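Phytoene synthase (Enterococcus hirae, PDB 5IYS) probably joins two farnesyl diphosphate molecules head to head into a C30 carotenoid precursor, as in dehydrosqualene synthases, using magnesium ions. Local coordinates at residues A55-L58 with I59-N63; E226-E229 with M230-L233; Q252-I255 with V256-Q259. One frame throughout, in Å; residues are numbered along the deposited sequence.

Contact 1 of 3, residues A55-L58 with I59-N63. With MG (magnesium ion), chain E; MG (magnesium ion), chain F; FPS (S-[(2E,6E)-3,7,11-trimethyldodeca-2,6,10-trienyl] trihydrogen thiodiphosphate), chain H.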
# COMPACT_ATOMS: atom_id res chain seq x y z
N ALA A 55 -0.99 8.72 -9.03
CA ALA A 55 -2.03 7.97 -9.74
C ALA A 55 -3.29 7.90 -8.89
O ALA A 55 -4.41 7.97 -9.41
CB ALA A 55 -1.55 6.56 -10.07
N ASP A 56 -3.12 7.72 -7.59
CA ASP A 56 -4.26 7.52 -6.71
C ASP A 56 -5.04 8.80 -6.40
O ASP A 56 -6.26 8.79 -6.18
CB ASP A 56 -3.80 6.89 -5.40
CG ASP A 56 -4.95 6.67 -4.42
OD1 ASP A 56 -5.63 5.62 -4.50
OD2 ASP A 56 -5.14 7.55 -3.57
N ASP A 57 -4.30 9.90 -6.27
CA ASP A 57 -4.93 11.18 -5.93
C ASP A 57 -5.73 11.65 -7.13
O ASP A 57 -6.87 12.10 -6.99
CB ASP A 57 -3.85 12.20 -5.60
CG ASP A 57 -3.40 12.11 -4.17
OD1 ASP A 57 -4.01 11.32 -3.42
OD2 ASP A 57 -2.43 12.81 -3.81
N LEU A 58 -5.15 11.46 -8.32
CA LEU A 58 -5.87 11.71 -9.57
C LEU A 58 -7.31 11.18 -9.57
O LEU A 58 -8.26 11.87 -9.98
CB LEU A 58 -5.10 11.12 -10.74
CG LEU A 58 -3.95 11.98 -11.24
CD1 LEU A 58 -3.22 11.29 -12.39
CD2 LEU A 58 -4.44 13.35 -11.71
N ILE A 59 -7.49 9.95 -9.10
CA ILE A 59 -8.81 9.32 -9.14
C ILE A 59 -9.62 9.60 -7.88
O ILE A 59 -10.68 10.20 -7.97
CB ILE A 59 -8.71 7.82 -9.45
CG1 ILE A 59 -8.07 7.65 -10.84
CG2 ILE A 59 -10.08 7.14 -9.43
CD1 ILE A 59 -8.66 8.58 -11.90
N ASP A 60 -9.05 9.29 -6.71
CA ASP A 60 -9.80 9.38 -5.45
C ASP A 60 -10.10 10.81 -5.00
O ASP A 60 -11.15 11.07 -4.40
CB ASP A 60 -9.09 8.62 -4.33
CG ASP A 60 -9.05 7.12 -4.54
OD1 ASP A 60 -9.58 6.62 -5.56
OD2 ASP A 60 -8.42 6.43 -3.70
N ARG A 61 -9.13 11.71 -5.14
CA ARG A 61 -9.35 13.11 -4.79
C ARG A 61 -10.06 13.82 -5.95
O ARG A 61 -11.17 14.35 -5.80
CB ARG A 61 -8.01 13.80 -4.51
CG ARG A 61 -7.64 13.99 -3.05
CD ARG A 61 -6.86 15.28 -2.88
NE ARG A 61 -6.19 15.64 -4.13
CZ ARG A 61 -4.87 15.74 -4.30
NH1 ARG A 61 -4.05 15.58 -3.27
NH2 ARG A 61 -4.37 16.02 -5.49
N ASP A 62 -9.40 13.82 -7.10
CA ASP A 62 -9.74 14.74 -8.18
C ASP A 62 -10.80 14.17 -9.13
O ASP A 62 -11.45 14.92 -9.87
CB ASP A 62 -8.47 15.15 -8.93
CG ASP A 62 -7.39 15.75 -8.01
OD1 ASP A 62 -7.63 15.93 -6.80
OD2 ASP A 62 -6.31 16.12 -8.53
N ASN A 63 -11.06 12.86 -9.05
CA ASN A 63 -11.77 12.17 -10.13
C ASN A 63 -11.37 12.72 -11.49
O ASN A 63 -12.20 13.26 -12.24
CB ASN A 63 -13.29 12.23 -9.97
CG ASN A 63 -14.02 11.48 -11.07
OD1 ASN A 63 -13.96 10.25 -11.16
ND2 ASN A 63 -14.66 12.22 -11.97
MG MG E . -7.41 4.69 -3.88
MG MG F . -6.81 7.36 -2.11
C1 FPS H . -3.96 3.93 -0.51
S1 FPS H . -5.43 2.96 -0.33
C2 FPS H . -3.59 4.01 -1.97
C3 FPS H . -3.11 2.98 -2.70
C4 FPS H . -2.98 1.58 -2.17
C5 FPS H . -2.74 3.25 -4.14
C6 FPS H . -1.43 4.03 -4.24
C7 FPS H . -0.36 3.42 -3.35
C8 FPS H . 0.40 4.18 -2.54
C10 FPS H . 1.39 3.46 -1.66
C9 FPS H . 0.19 5.67 -2.45
C11 FPS H . 2.76 3.33 -2.28
C12 FPS H . 3.64 2.99 -1.09
C13 FPS H . 4.96 2.73 -1.18
C14 FPS H . 5.72 2.76 -2.47
C15 FPS H . 5.70 2.39 0.08
PA FPS H . -6.82 4.45 -0.39
O1A FPS H . -6.73 5.16 -1.69
O2A FPS H . -8.28 3.80 -0.24
O3A FPS H . -6.65 5.32 0.97
PB FPS H . -6.11 6.81 1.13
O1B FPS H . -7.28 7.59 1.67
O2B FPS H . -5.64 7.44 -0.16
O3B FPS H . -4.95 6.74 2.11
O HOH W 1 -6.60 9.37 -2.56
O HOH W 2 -8.00 4.49 -5.97
O HOH W 3 -9.45 3.96 -2.99
O HOH W 4 -6.35 2.62 -3.80
O HOH W 5 -8.58 7.88 -0.71
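Ile59 opens the second segment by laying CG1 3.9 Å from Ala55 O, while its N-H makes only a weak bond to Asp56 O. Its side chain turns inward, where Leu68 of helix 65-80 and Gln113 of helix 104-116 cover it. Asp60 follows, its N bonded to Asp56 O at 2.9 Å, an i to i+4 helical link that brings the two carboxylates onto one side of the helix. Their planes stand 81° apart, and Asp56 OD1 approaches Asp60 OD2 to 3.0 Å, a distance that two acceptors tolerate because both bind magnesium. Asp60 OD2 bridges the ions, 2.0 Å from the magnesium that Asp56 OD1 also binds and 2.5 Å from the one bound by Asp56 OD2. Asp56 gets there with CG anti to the backbone N (chi1 179°). O1A of the thiodiphosphate also bridges both ions; three waters complete the six ligands of the first, O2B and two waters those of the second. Asp60 OD1 is salt-bridged to Arg182. Arg61 bends back so that one guanidinium face lies over Asp57; NH1 is 3.3 Å from Asp57 OD2, a purely electrostatic pairing with the oxygen well out of plane, whereas Asp57 OD1 is salt-bridged to Arg53, which also bonds FPS. Arg61 NE donates to Asp62 OD1 almost within the guanidinium plane. Asp57 O takes both Arg61 N and Asp62 N, and Asn63 leaves helical geometry with positive phi. Asp56, Asp57 and Asp60 fit the DDxxD pattern of trans-prenyltransferases; Asp56 and Asp60 bind the magnesium ions that hold the thiodiphosphate, while Asp57 turns to arginines.

Contact 2 of 3, residues E226-E229 with M230-L233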
# COMPACT_ATOMS: atom_id res chain seq x y z
N GLU A 226 1.73 -14.89 6.60
CA GLU A 226 2.23 -15.59 5.43
C GLU A 226 3.30 -14.82 4.66
O GLU A 226 4.29 -15.40 4.24
CB GLU A 226 1.09 -16.02 4.49
CG GLU A 226 0.10 -17.02 5.09
CD GLU A 226 -1.19 -17.10 4.30
OE1 GLU A 226 -1.10 -16.96 3.06
OE2 GLU A 226 -2.27 -17.28 4.91
N SER A 227 3.13 -13.51 4.54
CA SER A 227 4.07 -12.73 3.72
C SER A 227 5.45 -12.68 4.35
O SER A 227 6.45 -12.48 3.64
CB SER A 227 3.56 -11.28 3.50
OG SER A 227 3.72 -10.50 4.68
N PHE A 228 5.50 -12.81 5.67
CA PHE A 228 6.76 -12.77 6.42
C PHE A 228 7.69 -13.96 6.09
O PHE A 228 8.89 -13.90 6.35
CB PHE A 228 6.52 -12.71 7.94
CG PHE A 228 5.77 -11.49 8.41
CD1 PHE A 228 5.58 -10.39 7.57
CD2 PHE A 228 5.18 -11.47 9.68
CE1 PHE A 228 4.96 -9.23 8.04
CE2 PHE A 228 4.54 -10.33 10.15
CZ PHE A 228 4.39 -9.22 9.32
N GLU A 229 7.17 -14.94 5.37
CA GLU A 229 8.00 -16.01 4.83
C GLU A 229 9.12 -15.51 3.91
O GLU A 229 10.18 -16.15 3.78
CB GLU A 229 7.10 -16.95 4.05
CG GLU A 229 7.79 -18.11 3.39
CD GLU A 229 6.77 -19.00 2.69
OE1 GLU A 229 5.80 -19.43 3.36
OE2 GLU A 229 6.93 -19.23 1.47
N MET A 230 8.93 -14.33 3.31
CA MET A 230 9.97 -13.80 2.43
C MET A 230 11.22 -13.32 3.16
O MET A 230 12.25 -13.11 2.52
CB MET A 230 9.43 -12.68 1.54
CG MET A 230 9.08 -11.43 2.28
SD MET A 230 8.30 -10.25 1.13
CE MET A 230 6.98 -9.71 2.20
N PHE A 231 11.18 -13.15 4.48
CA PHE A 231 12.30 -12.44 5.12
C PHE A 231 13.71 -12.98 4.88
O PHE A 231 14.66 -12.21 4.67
CB PHE A 231 12.04 -12.14 6.61
CG PHE A 231 11.03 -11.03 6.83
CD1 PHE A 231 11.14 -9.83 6.15
CD2 PHE A 231 9.95 -11.21 7.70
CE1 PHE A 231 10.20 -8.81 6.34
CE2 PHE A 231 9.03 -10.18 7.92
CZ PHE A 231 9.11 -9.02 7.19
N PRO A 232 13.86 -14.32 4.89
CA PRO A 232 15.21 -14.83 4.72
C PRO A 232 15.85 -14.47 3.38
O PRO A 232 17.08 -14.52 3.26
CB PRO A 232 15.04 -16.36 4.85
CG PRO A 232 13.83 -16.50 5.78
CD PRO A 232 12.92 -15.32 5.41
N LEU A 233 15.03 -14.08 2.40
CA LEU A 233 15.54 -13.75 1.07
C LEU A 233 15.55 -12.23 0.86
O LEU A 233 15.98 -11.73 -0.18
CB LEU A 233 14.61 -14.32 -0.00
CG LEU A 233 14.64 -15.86 -0.04
CD1 LEU A 233 13.75 -16.45 -1.12
CD2 LEU A 233 16.09 -16.30 -0.17
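Phe231 reaches back along the chain to Phe228, and its side chain can be followed outward from the backbone. CB and CG both lie 3.6 Å from Phe228 O, the same carbonyl that accepts Phe231 N in a backbone bond of 3.1 Å. One step further, CD2 comes to 3.2 Å from that oxygen and also nears Phe228 CB. CE2 makes the main apolar touch, 3.5 Å from Phe228 CD1 and equally near CG, and CZ ends the approach beside CD1. Both phenylalanines carry CG anti to the carbonyl carbon (chi1 -62° and -73°), which sends the rings off the same side of the turn, pointing the same way. Their planes are 29° apart and the centroids 5.3 Å apart, so they are slid past each other with little overlap. Between them in sequence, Met230 goes another way: its CG is 3.1 Å from Ser227 O, and the chain curls at its end to set CE 3.2 Å from the same oxygen. The N-H bonds of Met230 and Phe231 are nearly straight; their i to i+3 pattern is the evidence for 3-10-like winding after helix 207-227, and each donor stands well above its carbonyl plane. Phe228 and Phe231 rest on helix 236-258, Met230 on helix 155-172. Dispersion accounts for the Phe228-Phe231 ring contact, while the carbons round Ser227 O and Phe228 O make close, at most weakly polar contacts.

Contact 3 of 3, residues Q252-I255 with V256-Q259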
# COMPACT_ATOMS: atom_id res chain seq x y z
N GLN A 252 -2.93 -0.82 12.85
CA GLN A 252 -4.21 -0.15 12.72
C GLN A 252 -5.43 -1.03 12.94
O GLN A 252 -6.51 -0.52 13.28
CB GLN A 252 -4.34 0.58 11.38
CG GLN A 252 -3.16 1.52 11.16
CD GLN A 252 -3.17 2.12 9.78
OE1 GLN A 252 -3.60 3.26 9.60
NE2 GLN A 252 -2.87 1.30 8.79
N LEU A 253 -5.29 -2.34 12.72
CA LEU A 253 -6.37 -3.25 13.08
C LEU A 253 -6.66 -3.18 14.59
O LEU A 253 -7.81 -3.18 15.00
CB LEU A 253 -6.06 -4.70 12.66
CG LEU A 253 -5.85 -4.92 11.15
CD1 LEU A 253 -5.38 -6.35 10.96
CD2 LEU A 253 -7.13 -4.69 10.37
N ASN A 254 -5.61 -3.21 15.40
CA ASN A 254 -5.79 -3.15 16.86
C ASN A 254 -6.38 -1.85 17.36
O ASN A 254 -7.16 -1.84 18.31
CB ASN A 254 -4.49 -3.48 17.58
CG ASN A 254 -4.26 -4.96 17.68
OD1 ASN A 254 -5.16 -5.77 17.44
ND2 ASN A 254 -3.02 -5.35 17.97
N ILE A 255 -6.07 -0.77 16.67
CA ILE A 255 -6.64 0.54 16.95
C ILE A 255 -8.16 0.49 16.82
O ILE A 255 -8.88 1.02 17.68
CB ILE A 255 -6.09 1.59 15.95
CG1 ILE A 255 -4.75 2.15 16.44
CG2 ILE A 255 -7.06 2.74 15.73
CD1 ILE A 255 -4.05 1.26 17.45
N VAL A 256 -8.66 -0.04 15.70
CA VAL A 256 -10.10 -0.09 15.46
C VAL A 256 -10.77 -0.97 16.51
O VAL A 256 -11.84 -0.65 17.03
CB VAL A 256 -10.45 -0.61 14.04
CG1 VAL A 256 -11.95 -0.73 13.85
CG2 VAL A 256 -9.84 0.27 12.98
N ARG A 257 -10.13 -2.09 16.84
CA ARG A 257 -10.64 -2.92 17.93
C ARG A 257 -10.69 -2.14 19.25
O ARG A 257 -11.70 -2.16 19.95
CB ARG A 257 -9.78 -4.17 18.08
CG ARG A 257 -9.90 -5.15 16.95
CD ARG A 257 -8.83 -6.21 17.10
NE ARG A 257 -9.01 -7.30 16.15
CZ ARG A 257 -8.06 -7.75 15.34
NH1 ARG A 257 -6.84 -7.24 15.42
NH2 ARG A 257 -8.29 -8.78 14.54
N LYS A 258 -9.62 -1.42 19.59
CA LYS A 258 -9.55 -0.72 20.88
C LYS A 258 -10.62 0.35 20.96
O LYS A 258 -11.12 0.64 22.05
CB LYS A 258 -8.18 -0.08 21.12
CG LYS A 258 -7.04 -1.06 21.36
CD LYS A 258 -7.43 -2.21 22.28
CE LYS A 258 -7.95 -3.43 21.50
NZ LYS A 258 -6.89 -4.03 20.62
N GLN A 259 -10.94 0.98 19.83
CA GLN A 259 -12.00 1.98 19.78
C GLN A 259 -13.36 1.31 19.59
O GLN A 259 -14.34 1.95 19.18
CB GLN A 259 -11.72 3.01 18.69
CG GLN A 259 -10.47 3.88 18.97
CD GLN A 259 -10.16 4.85 17.84
OE1 GLN A 259 -9.18 5.61 17.89
NE2 GLN A 259 -10.94 4.77 16.76
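Four successive i to i+4 bonds, Val256 N to Gln252 O, Arg257 N to Leu253 O, Lys258 N to Asn254 O and Gln259 N to Ile255 O, carry the last two turns of helix 236-258, their lengths falling between 2.8 and 3.3 Å. Asn254 supplies two acceptors to the side chains that follow. Its OD1 takes Arg257 NH1 at 3.0 Å with an N-H...O angle of 144°, so the bond is bent; the oxygen sits at the guanidinium edge, tilted somewhat from its plane, and the amide and guanidinium planes are 52° apart. Arg257 is extended from CG to NE, which brings NH1 to Asn254 OD1 and within 3.8 Å of Leu253 CB. The same guanidinium is salt-bridged to Glu214 through NE and to Glu221 through NH1, so Asn254 is one of several partners fixing its rotation. Asn254 O is gripped twice by one residue: Lys258 N holds it in the helix, and Lys258 NZ returns to it at 3.2 Å from the opposite face of the carbonyl plane. Bends at chi2, chi3 and chi4 fold the lysine back over the carbonyl, with CG 3.2 Å from the same oxygen. On another side of the helix, Val256 CG2 packs 3.4 Å from Gln252 O. Gln259, the first residue outside helical geometry, lays CG 3.5 Å from Ile255 O, while its amide bonds to Ser262 and Lys269. Around these turns, Val256 and Arg257 lean on Trp213 of helix 207-227, Leu253 meets Thr168 and Leu171 of helix 155-172, and Ile255 faces Lys269 and Val270 in the loop before helix 272-287.

The three contacts are successive along an all-helical chain, and none touches another. Contact 1, the metal-binding one, lies across the centre of the chain from contact 2, with centres 32 Å apart. Contact 2 runs off the end of helix 207-227 into the following loop, and contact 3 lies near the end of helix 236-258; their nearest atoms are about 10 Å apart. The contacts stand at different removes from the ligands: contact 1 binds the diphosphate through magnesium, the Met230 side chain of contact 2 is about 4 Å from a bound FPS, and the Gln252 side chain of contact 3 is about 5 Å from FPS and about 6 Å from that of Asn169, part of a further magnesium site.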